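Local coordinates for protein N-acylethanolamine-hydrolyzing acid amidase beta-subunit (Caenorhabditis elegans, PDB 6DY3) that probably hydrolyses bioactive fatty acid amides such as N-palmitoylethanolamine to ethanolamine and free fatty acids, as the beta subunit of a self-cleaving heterodimeric enzyme, at residues 23-26 with 27-30; 223-226 with 227-230; 204-207 with 208-211. All coordinates share one frame; numbering follows the deposited sequence.

Overall arrangement
Three local contacts, each within one continuous stretch, mark turns and helix ends of this Ntn-type subunit. Along the chain interaction 1 comes first, on the short helix 24-28, then interaction 3 at the turn opening strand 209-215, and last interaction 2 where helix 222-226 ends before strand 231-232. Interactions 1 and 3 touch, their centres about 11 Å apart, Thr24 packing on the backbone of Leu208. The centre of interaction 2 sits about 20 Å from that of interaction 1 and 19 Å from that of interaction 3, which it meets through Thr230 and Phe211. Strand 209-215, in the same antiparallel sheet as strand 2-7 just after the probable nucleophile Cys1, begins within interaction 3 and is touched by side chains of the other two.

Interaction 1. Residues 23-26 with 27-30; sequences MTEL and LKNI. With NAG (2-acetamido-2-deoxy-beta-D-glucopyranose), chain I.
Glu25 and Lys28, one turn apart on helix 24-28, lie side by side and point the same way, joined by a salt bridge in which Lys28 NZ stands 2.9 Å from Glu25 OE2. The ammonium meets that oxygen on its syn side, 26° out of the carboxylate plane. Lys28 runs extended beyond CG, whereas Glu25 bends at chi2 (-59°), and the bend carries its carboxylate to the lysine tip. The methyl of Thr24 flanks the same chain, with Thr24 CG2 3.9 Å from Lys28 CE. Met23 and Leu27 form a separate apolar pair: the two side chains cross at about a right angle, and Met23 CE rests 4.1 Å from Leu27 CD1.

Beneath these side chains the helical backbone sets the spacing, Lys28 N donating to Thr24 O at 3.3 Å. Next along the chain is the N-linked glycan, whose first sugar is covalently bonded through C1 to Asn29 ND2. The acetamido N2 of this NAG turns back to donate to Glu25 O at 2.8 Å, and its methyl C8 packs 3.8 Å from Lys28 CD. Further out, Lys28 NZ also hydrogen-bonds to Leu233 O near the C-terminus, Leu27 packs on Phe49 of strand 41-49, and Met23 touches Thr47 of the alpha subunit.

Chemically, the buried ammonium is met by both a carboxylate and a backbone carbonyl, which probably favours its charged state, while the acetamido group gives the Glu25 carbonyl a donor from the sugar and ties the root of the glycan to the helix just before its attachment site.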
ATOM      1  N   MET B  23       7.901   9.221   8.478  1.00 37.59           N
ATOM      2  CA  MET B  23       9.343   9.040   8.328  1.00 38.21           C
ATOM      3  C   MET B  23       9.737   9.252   6.865  1.00 38.22           C
ATOM      4  O   MET B  23      10.301   8.388   6.198  1.00 39.84           O
ATOM      5  CB  MET B  23       9.730   7.653   8.825  1.00 39.58           C
ATOM      6  CG  MET B  23      11.171   7.465   9.190  1.00 42.05           C
ATOM      7  SD  MET B  23      11.402   5.772   9.774  1.00 44.12           S
ATOM      8  CE  MET B  23      11.441   4.870   8.226  1.00 44.59           C
ATOM      9  N   THR B  24       9.454  10.467   6.393  1.00 38.86           N
ATOM     10  CA  THR B  24       9.343  10.730   4.961  1.00 39.76           C
ATOM     11  C   THR B  24      10.672  10.519   4.236  1.00 43.85           C
ATOM     12  O   THR B  24      10.772   9.698   3.317  1.00 43.29           O
ATOM     13  CB  THR B  24       8.842  12.159   4.748  1.00 40.33           C
ATOM     14  OG1 THR B  24       7.767  12.434   5.659  1.00 41.16           O
ATOM     15  CG2 THR B  24       8.351  12.338   3.331  1.00 39.90           C
ATOM     16  N   GLU B  25      11.704  11.273   4.625  1.00 46.85           N
ATOM     17  CA  GLU B  25      12.922  11.334   3.820  1.00 47.11           C
ATOM     18  C   GLU B  25      13.704  10.022   3.872  1.00 44.31           C
ATOM     19  O   GLU B  25      14.333   9.633   2.884  1.00 45.49           O
ATOM     20  CB  GLU B  25      13.788  12.502   4.290  1.00 48.44           C
ATOM     21  CG  GLU B  25      13.097  13.857   4.180  1.00 50.76           C
ATOM     22  CD  GLU B  25      12.663  14.202   2.761  1.00 56.05           C
ATOM     23  OE1 GLU B  25      13.517  14.194   1.850  1.00 58.77           O
ATOM     24  OE2 GLU B  25      11.459  14.482   2.558  1.00 55.70           O
ATOM     25  N   LEU B  26      13.699   9.332   5.014  1.00 42.78           N
ATOM     26  CA  LEU B  26      14.409   8.056   5.081  1.00 42.67           C
ATOM     27  C   LEU B  26      13.769   7.018   4.172  1.00 39.42           C
ATOM     28  O   LEU B  26      14.472   6.194   3.572  1.00 38.28           O
ATOM     29  CB  LEU B  26      14.458   7.543   6.518  1.00 44.50           C
ATOM     30  CG  LEU B  26      15.372   8.289   7.491  1.00 47.47           C
ATOM     31  CD1 LEU B  26      15.328   7.635   8.868  1.00 47.50           C
ATOM     32  CD2 LEU B  26      16.807   8.341   6.979  1.00 47.38           C
ATOM     33  N   LEU B  27      12.443   7.044   4.045  1.00 41.01           N
ATOM     34  CA  LEU B  27      11.760   6.029   3.252  1.00 41.66           C
ATOM     35  C   LEU B  27      11.966   6.240   1.761  1.00 39.90           C
ATOM     36  O   LEU B  27      11.926   5.273   0.996  1.00 41.06           O
ATOM     37  CB  LEU B  27      10.265   6.021   3.569  1.00 44.29           C
ATOM     38  CG  LEU B  27       9.615   4.642   3.419  1.00 45.88           C
ATOM     39  CD1 LEU B  27      10.031   3.737   4.578  1.00 42.79           C
ATOM     40  CD2 LEU B  27       8.096   4.734   3.308  1.00 43.45           C
ATOM     41  N   LYS B  28      12.179   7.489   1.332  1.00 39.82           N
ATOM     42  CA  LYS B  28      12.355   7.774  -0.090  1.00 38.13           C
ATOM     43  C   LYS B  28      13.560   7.040  -0.658  1.00 38.24           C
ATOM     44  O   LYS B  28      13.537   6.595  -1.812  1.00 42.42           O
ATOM     45  CB  LYS B  28      12.508   9.278  -0.312  1.00 38.67           C
ATOM     46  CG  LYS B  28      11.244  10.080  -0.057  1.00 36.42           C
ATOM     47  CD  LYS B  28      11.480  11.560  -0.281  1.00 37.44           C
ATOM     48  CE  LYS B  28      10.204  12.354  -0.091  1.00 38.29           C
ATOM     49  NZ  LYS B  28      10.445  13.825  -0.073  1.00 40.04           N
ATOM     50  N   ASN B  29      14.618   6.901   0.137  1.00 36.23           N
ATOM     51  CA  ASN B  29      15.841   6.250  -0.312  1.00 36.68           C
ATOM     52  C   ASN B  29      15.686   4.754  -0.539  1.00 36.00           C
ATOM     53  O   ASN B  29      16.588   4.146  -1.120  1.00 37.43           O
ATOM     54  CB  ASN B  29      16.954   6.480   0.708  1.00 42.57           C
ATOM     55  CG  ASN B  29      17.546   7.876   0.642  1.00 48.85           C
ATOM     56  OD1 ASN B  29      17.600   8.501  -0.414  1.00 50.89           O
ATOM     57  ND2 ASN B  29      17.994   8.364   1.783  1.00 63.26           N
ATOM     58  N   ILE B  30      14.584   4.142  -0.103  1.00 34.79           N
ATOM     59  CA  ILE B  30      14.441   2.694  -0.223  1.00 37.13           C
ATOM     60  C   ILE B  30      13.130   2.334  -0.911  1.00 34.17           C
ATOM     61  O   ILE B  30      12.695   1.177  -0.872  1.00 34.14           O
ATOM     62  CB  ILE B  30      14.551   2.014   1.156  1.00 36.74           C
ATOM     63  CG1 ILE B  30      13.457   2.513   2.102  1.00 33.96           C
ATOM     64  CG2 ILE B  30      15.929   2.278   1.753  1.00 41.03           C
ATOM     65  CD1 ILE B  30      13.331   1.703   3.371  1.00 32.10           C
TER
HETATM   66  C1  NAG I   1      18.623   9.650   1.879  1.00 64.38           C
HETATM   67  C2  NAG I   1      17.878  10.653   2.784  1.00 77.51           C
HETATM   68  C3  NAG I   1      18.757  11.872   3.095  1.00 96.03           C
HETATM   69  C4  NAG I   1      20.150  11.451   3.550  1.00108.40           C
HETATM   70  C5  NAG I   1      20.750  10.471   2.550  1.00103.87           C
HETATM   71  C6  NAG I   1      22.099   9.918   2.954  1.00110.28           C
HETATM   72  C7  NAG I   1      16.572  11.603   0.939  1.00 63.05           C
HETATM   73  C8  NAG I   1      15.211  12.003   0.462  1.00 57.78           C
HETATM   74  N2  NAG I   1      16.632  11.078   2.167  1.00 69.83           N
HETATM   75  O3  NAG I   1      18.129  12.636   4.119  1.00100.70           O
HETATM   76  O4  NAG I   1      20.997  12.591   3.665  1.00119.25           O
HETATM   77  O5  NAG I   1      19.877   9.345   2.437  1.00 88.94           O
HETATM   78  O6  NAG I   1      22.466  10.283   4.279  1.00114.91           O
HETATM   79  O7  NAG I   1      17.574  11.762   0.251  1.00 66.85           O
HETATM   80  O   HOH W   1      17.020   6.153   4.177  1.00 41.55           O

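Interaction 2. Residues 223-226 with 227-230; sequences ADYF and RQST
Arg227 leaves the main chain with CG anti to its own N and then bends at chi3 (-58°), a path that returns the guanidinium to Asp224, three residues earlier. Gln228 begins with CG wedged between its N and its carbonyl carbon and folds again at chi2 (81°), which swings the amide back to the Tyr225 carbonyl.

The first bend makes a salt bridge: Arg227 NH1 donates to Asp224 OD1 at 3.0 Å along a nearly straight line (171°). The carboxylate oxygen lies in the guanidinium plane, yet the arginine reaches it from above the carboxylate plane. A water joins the same pair by donating to Asp224 OD1 and accepting from Arg227 NH2. The second bend gives Tyr225 O two donors. Gln228 NE2 meets Tyr225 O in the carbonyl plane, on a lone pair, at 2.8 Å, and Gln228 N reaches Tyr225 O from above that plane at 3.0 Å. A side chain thus shares with the backbone the task of satisfying a carbonyl in the last turn of helix 222-226.

Beyond the turn, Ser229 CB sits over one face of the Tyr225 ring, 3.9 Å from its centroid, in a CH-pi contact. Ser229 OG lies at the edge of the Phe226 ring, 3.7 Å from Phe226 CD2, and itself hydrogen-bonds to Val214 O.

That bond ties the helix exit to strand 209-215, while Arg227 NH2 forms a second salt bridge with Asp35 of strand 31-38 and Phe226 stacks edge-to-face with His33 and packs on Leu47 of strand 41-49.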
ATOM      1  N   ALA B 223       1.768  -3.074 -17.269  1.00 45.09           N
ATOM      2  CA  ALA B 223       2.999  -3.332 -16.532  1.00 43.97           C
ATOM      3  C   ALA B 223       4.092  -2.351 -16.932  1.00 44.40           C
ATOM      4  O   ALA B 223       4.801  -1.820 -16.071  1.00 46.55           O
ATOM      5  CB  ALA B 223       3.462  -4.772 -16.761  1.00 46.83           C
ATOM      6  N   ASP B 224       4.226  -2.077 -18.232  1.00 47.95           N
ATOM      7  CA  ASP B 224       5.238  -1.129 -18.683  1.00 48.67           C
ATOM      8  C   ASP B 224       4.955   0.266 -18.147  1.00 44.53           C
ATOM      9  O   ASP B 224       5.879   0.993 -17.762  1.00 46.21           O
ATOM     10  CB  ASP B 224       5.303  -1.116 -20.211  1.00 53.35           C
ATOM     11  CG  ASP B 224       5.824  -2.424 -20.787  1.00 55.06           C
ATOM     12  OD1 ASP B 224       6.236  -3.298 -19.999  1.00 53.51           O
ATOM     13  OD2 ASP B 224       5.827  -2.577 -22.029  1.00 56.76           O
ATOM     14  N   TYR B 225       3.682   0.660 -18.121  1.00 41.00           N
ATOM     15  CA  TYR B 225       3.317   1.975 -17.606  1.00 40.12           C
ATOM     16  C   TYR B 225       3.635   2.097 -16.120  1.00 41.94           C
ATOM     17  O   TYR B 225       4.296   3.050 -15.688  1.00 40.08           O
ATOM     18  CB  TYR B 225       1.831   2.234 -17.856  1.00 36.32           C
ATOM     19  CG  TYR B 225       1.366   3.541 -17.282  1.00 39.63           C
ATOM     20  CD1 TYR B 225       1.589   4.734 -17.955  1.00 37.44           C
ATOM     21  CD2 TYR B 225       0.722   3.587 -16.050  1.00 43.33           C
ATOM     22  CE1 TYR B 225       1.174   5.937 -17.430  1.00 37.27           C
ATOM     23  CE2 TYR B 225       0.301   4.788 -15.512  1.00 44.26           C
ATOM     24  CZ  TYR B 225       0.531   5.962 -16.208  1.00 42.24           C
ATOM     25  OH  TYR B 225       0.119   7.163 -15.679  1.00 43.04           O
ATOM     26  N   PHE B 226       3.158   1.141 -15.317  1.00 41.26           N
ATOM     27  CA  PHE B 226       3.370   1.188 -13.875  1.00 35.93           C
ATOM     28  C   PHE B 226       4.850   1.234 -13.518  1.00 37.72           C
ATOM     29  O   PHE B 226       5.223   1.805 -12.486  1.00 41.12           O
ATOM     30  CB  PHE B 226       2.699  -0.024 -13.228  1.00 33.18           C
ATOM     31  CG  PHE B 226       2.753  -0.035 -11.726  1.00 35.24           C
ATOM     32  CD1 PHE B 226       2.760  -1.241 -11.038  1.00 36.21           C
ATOM     33  CD2 PHE B 226       2.771   1.150 -10.999  1.00 36.97           C
ATOM     34  CE1 PHE B 226       2.801  -1.267  -9.655  1.00 37.89           C
ATOM     35  CE2 PHE B 226       2.814   1.135  -9.617  1.00 35.33           C
ATOM     36  CZ  PHE B 226       2.827  -0.075  -8.941  1.00 36.63           C
ATOM     37  N   ARG B 227       5.705   0.636 -14.352  1.00 37.58           N
ATOM     38  CA  ARG B 227       7.138   0.578 -14.083  1.00 38.55           C
ATOM     39  C   ARG B 227       7.818   1.937 -14.187  1.00 38.32           C
ATOM     40  O   ARG B 227       8.966   2.071 -13.750  1.00 37.82           O
ATOM     41  CB  ARG B 227       7.807  -0.404 -15.052  1.00 39.12           C
ATOM     42  CG  ARG B 227       9.193  -0.850 -14.631  1.00 41.57           C
ATOM     43  CD  ARG B 227       9.783  -1.879 -15.596  1.00 47.32           C
ATOM     44  NE  ARG B 227       8.938  -3.069 -15.723  1.00 48.96           N
ATOM     45  CZ  ARG B 227       8.189  -3.371 -16.784  1.00 48.19           C
ATOM     46  NH1 ARG B 227       8.171  -2.578 -17.852  1.00 51.73           N
ATOM     47  NH2 ARG B 227       7.457  -4.480 -16.782  1.00 41.68           N
ATOM     48  N   GLN B 228       7.146   2.941 -14.756  1.00 37.99           N
ATOM     49  CA  GLN B 228       7.733   4.262 -14.943  1.00 39.21           C
ATOM     50  C   GLN B 228       6.815   5.389 -14.485  1.00 40.01           C
ATOM     51  O   GLN B 228       7.153   6.561 -14.684  1.00 35.32           O
ATOM     52  CB  GLN B 228       8.106   4.469 -16.416  1.00 39.50           C
ATOM     53  CG  GLN B 228       6.934   4.315 -17.385  1.00 40.60           C
ATOM     54  CD  GLN B 228       6.058   5.552 -17.476  1.00 39.57           C
ATOM     55  OE1 GLN B 228       6.515   6.631 -17.859  1.00 37.78           O
ATOM     56  NE2 GLN B 228       4.793   5.403 -17.099  1.00 40.83           N
ATOM     57  N   SER B 229       5.665   5.071 -13.885  1.00 43.94           N
ATOM     58  CA  SER B 229       4.675   6.073 -13.512  1.00 43.72           C
ATOM     59  C   SER B 229       4.844   6.612 -12.092  1.00 42.48           C
ATOM     60  O   SER B 229       4.145   7.560 -11.721  1.00 43.39           O
ATOM     61  CB  SER B 229       3.267   5.489 -13.668  1.00 41.28           C
ATOM     62  OG  SER B 229       3.066   4.424 -12.760  1.00 41.89           O
ATOM     63  N   THR B 230       5.733   6.043 -11.287  1.00 39.76           N
ATOM     64  CA  THR B 230       5.881   6.481  -9.908  1.00 34.79           C
ATOM     65  C   THR B 230       6.914   7.589  -9.794  1.00 32.98           C
ATOM     66  O   THR B 230       7.930   7.587 -10.490  1.00 33.28           O
ATOM     67  CB  THR B 230       6.273   5.313  -9.009  1.00 34.46           C
ATOM     68  OG1 THR B 230       5.312   4.267  -9.166  1.00 38.69           O
ATOM     69  CG2 THR B 230       6.309   5.738  -7.554  1.00 32.52           C
TER
HETATM   70  O   HOH W   2       6.323  -5.767 -19.195  1.00 40.23           O

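Interaction 3. Residues 204-207 with 208-211; sequences VRNN and LTVF
Asn206 and Leu208 close an Asx turn nested in a type I beta turn, Asn206 to Thr209, which leads the chain into strand 209-215. The asparagine side chain can be followed outward. CB places CG between the backbone N and the carbonyl carbon (chi1 55°), curling the amide back over the turn, and Asn206 CG then lies 3.4 Å from Thr209 OG1. At the tip Asn206 OD1 accepts from Leu208 N at 2.9 Å, the N-H lying in the carbonyl plane on a lone pair, and brushes Leu208 CB at 3.5 Å. The other branch, ND2, hydrogen-bonds to Pro203 O and only weakly to Asp20 OD1. An alanine here would remove the amide and is likely to leave both Leu208 N and Pro203 O without these mates, making the turn less firmly fixed.

The beta turn itself is closed by Thr209 N, which donates to Asn206 O at 3.1 Å. Leu208 packs on Thr24 of helix 24-28, and Thr209 OG1 hydrogen-bonds to Asp20 OD2. Thr209 OG1 also reaches back across the turn to accept from Asn206 N at 2.9 Å.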
ATOM      1  N   VAL B 204      -2.880  17.591  -1.340  1.00 29.73           N
ATOM      2  CA  VAL B 204      -2.839  16.173  -1.707  1.00 29.79           C
ATOM      3  C   VAL B 204      -1.389  15.706  -1.746  1.00 27.69           C
ATOM      4  O   VAL B 204      -1.028  14.660  -1.194  1.00 24.99           O
ATOM      5  CB  VAL B 204      -3.544  15.933  -3.056  1.00 29.40           C
ATOM      6  CG1 VAL B 204      -3.695  14.435  -3.323  1.00 26.79           C
ATOM      7  CG2 VAL B 204      -4.900  16.623  -3.105  1.00 29.86           C
ATOM      8  N   ARG B 205      -0.538  16.481  -2.415  1.00 30.39           N
ATOM      9  CA  ARG B 205       0.900  16.421  -2.210  1.00 32.00           C
ATOM     10  C   ARG B 205       1.245  17.352  -1.056  1.00 28.75           C
ATOM     11  O   ARG B 205       0.748  18.478  -0.993  1.00 33.07           O
ATOM     12  CB  ARG B 205       1.643  16.833  -3.485  1.00 31.76           C
ATOM     13  CG  ARG B 205       3.075  17.291  -3.268  1.00 29.20           C
ATOM     14  CD  ARG B 205       3.747  17.636  -4.588  1.00 32.64           C
ATOM     15  NE  ARG B 205       3.159  18.814  -5.228  1.00 37.89           N
ATOM     16  CZ  ARG B 205       3.608  20.058  -5.081  1.00 41.06           C
ATOM     17  NH1 ARG B 205       4.657  20.312  -4.313  1.00 41.79           N
ATOM     18  NH2 ARG B 205       3.003  21.056  -5.711  1.00 44.21           N
ATOM     19  N   ASN B 206       2.093  16.881  -0.143  1.00 26.50           N
ATOM     20  CA  ASN B 206       2.415  17.645   1.056  1.00 24.47           C
ATOM     21  C   ASN B 206       3.796  17.230   1.556  1.00 27.68           C
ATOM     22  O   ASN B 206       4.495  16.437   0.923  1.00 32.70           O
ATOM     23  CB  ASN B 206       1.341  17.450   2.125  1.00 23.77           C
ATOM     24  CG  ASN B 206       1.120  16.005   2.452  1.00 24.23           C
ATOM     25  OD1 ASN B 206       1.958  15.382   3.106  1.00 23.09           O
ATOM     26  ND2 ASN B 206      -0.007  15.449   1.998  1.00 27.06           N
ATOM     27  N   ASN B 207       4.192  17.791   2.701  1.00 39.03           N
ATOM     28  CA  ASN B 207       5.541  17.567   3.219  1.00 44.75           C
ATOM     29  C   ASN B 207       5.800  16.100   3.546  1.00 39.26           C
ATOM     30  O   ASN B 207       6.958  15.664   3.549  1.00 39.73           O
ATOM     31  CB  ASN B 207       5.772  18.424   4.464  1.00 51.02           C
ATOM     32  CG  ASN B 207       5.871  19.900   4.146  1.00 61.80           C
ATOM     33  OD1 ASN B 207       6.338  20.284   3.072  1.00 64.78           O
ATOM     34  ND2 ASN B 207       5.431  20.743   5.081  1.00 69.17           N
ATOM     35  N   LEU B 208       4.757  15.332   3.852  1.00 32.34           N
ATOM     36  CA  LEU B 208       4.928  13.930   4.217  1.00 30.45           C
ATOM     37  C   LEU B 208       4.799  12.982   3.035  1.00 27.75           C
ATOM     38  O   LEU B 208       5.003  11.778   3.206  1.00 29.78           O
ATOM     39  CB  LEU B 208       3.907  13.540   5.292  1.00 26.90           C
ATOM     40  CG  LEU B 208       3.962  14.384   6.565  1.00 24.67           C
ATOM     41  CD1 LEU B 208       2.967  13.865   7.569  1.00 28.18           C
ATOM     42  CD2 LEU B 208       5.360  14.397   7.160  1.00 27.45           C
ATOM     43  N   THR B 209       4.485  13.483   1.844  1.00 26.21           N
ATOM     44  CA  THR B 209       4.275  12.606   0.702  1.00 24.96           C
ATOM     45  C   THR B 209       5.600  11.983   0.273  1.00 24.77           C
ATOM     46  O   THR B 209       6.552  12.698  -0.058  1.00 25.14           O
ATOM     47  CB  THR B 209       3.639  13.378  -0.450  1.00 30.23           C
ATOM     48  OG1 THR B 209       2.468  14.059   0.013  1.00 51.32           O
ATOM     49  CG2 THR B 209       3.249  12.428  -1.571  1.00 26.03           C
ATOM     50  N   VAL B 210       5.662  10.649   0.300  1.00 25.55           N
ATOM     51  CA  VAL B 210       6.863   9.937  -0.130  1.00 26.35           C
ATOM     52  C   VAL B 210       6.882   9.784  -1.643  1.00 29.38           C
ATOM     53  O   VAL B 210       7.845  10.175  -2.315  1.00 30.15           O
ATOM     54  CB  VAL B 210       6.960   8.569   0.573  1.00 25.23           C
ATOM     55  CG1 VAL B 210       8.112   7.737  -0.007  1.00 25.51           C
ATOM     56  CG2 VAL B 210       7.149   8.761   2.058  1.00 29.12           C
ATOM     57  N   PHE B 211       5.827   9.194  -2.202  1.00 29.73           N
ATOM     58  CA  PHE B 211       5.737   9.021  -3.641  1.00 29.42           C
ATOM     59  C   PHE B 211       4.312   9.253  -4.113  1.00 26.31           C
ATOM     60  O   PHE B 211       3.352   9.190  -3.343  1.00 25.29           O
ATOM     61  CB  PHE B 211       6.208   7.629  -4.095  1.00 31.97           C
ATOM     62  CG  PHE B 211       5.363   6.486  -3.588  1.00 29.96           C
ATOM     63  CD1 PHE B 211       4.128   6.208  -4.149  1.00 27.49           C
ATOM     64  CD2 PHE B 211       5.843   5.647  -2.600  1.00 30.04           C
ATOM     65  CE1 PHE B 211       3.371   5.155  -3.697  1.00 27.83           C
ATOM     66  CE2 PHE B 211       5.089   4.583  -2.150  1.00 31.82           C
ATOM     67  CZ  PHE B 211       3.856   4.335  -2.700  1.00 30.47           C
TER
HETATM   68  O   HOH W   3       8.069  15.099   0.633  1.00 23.14           O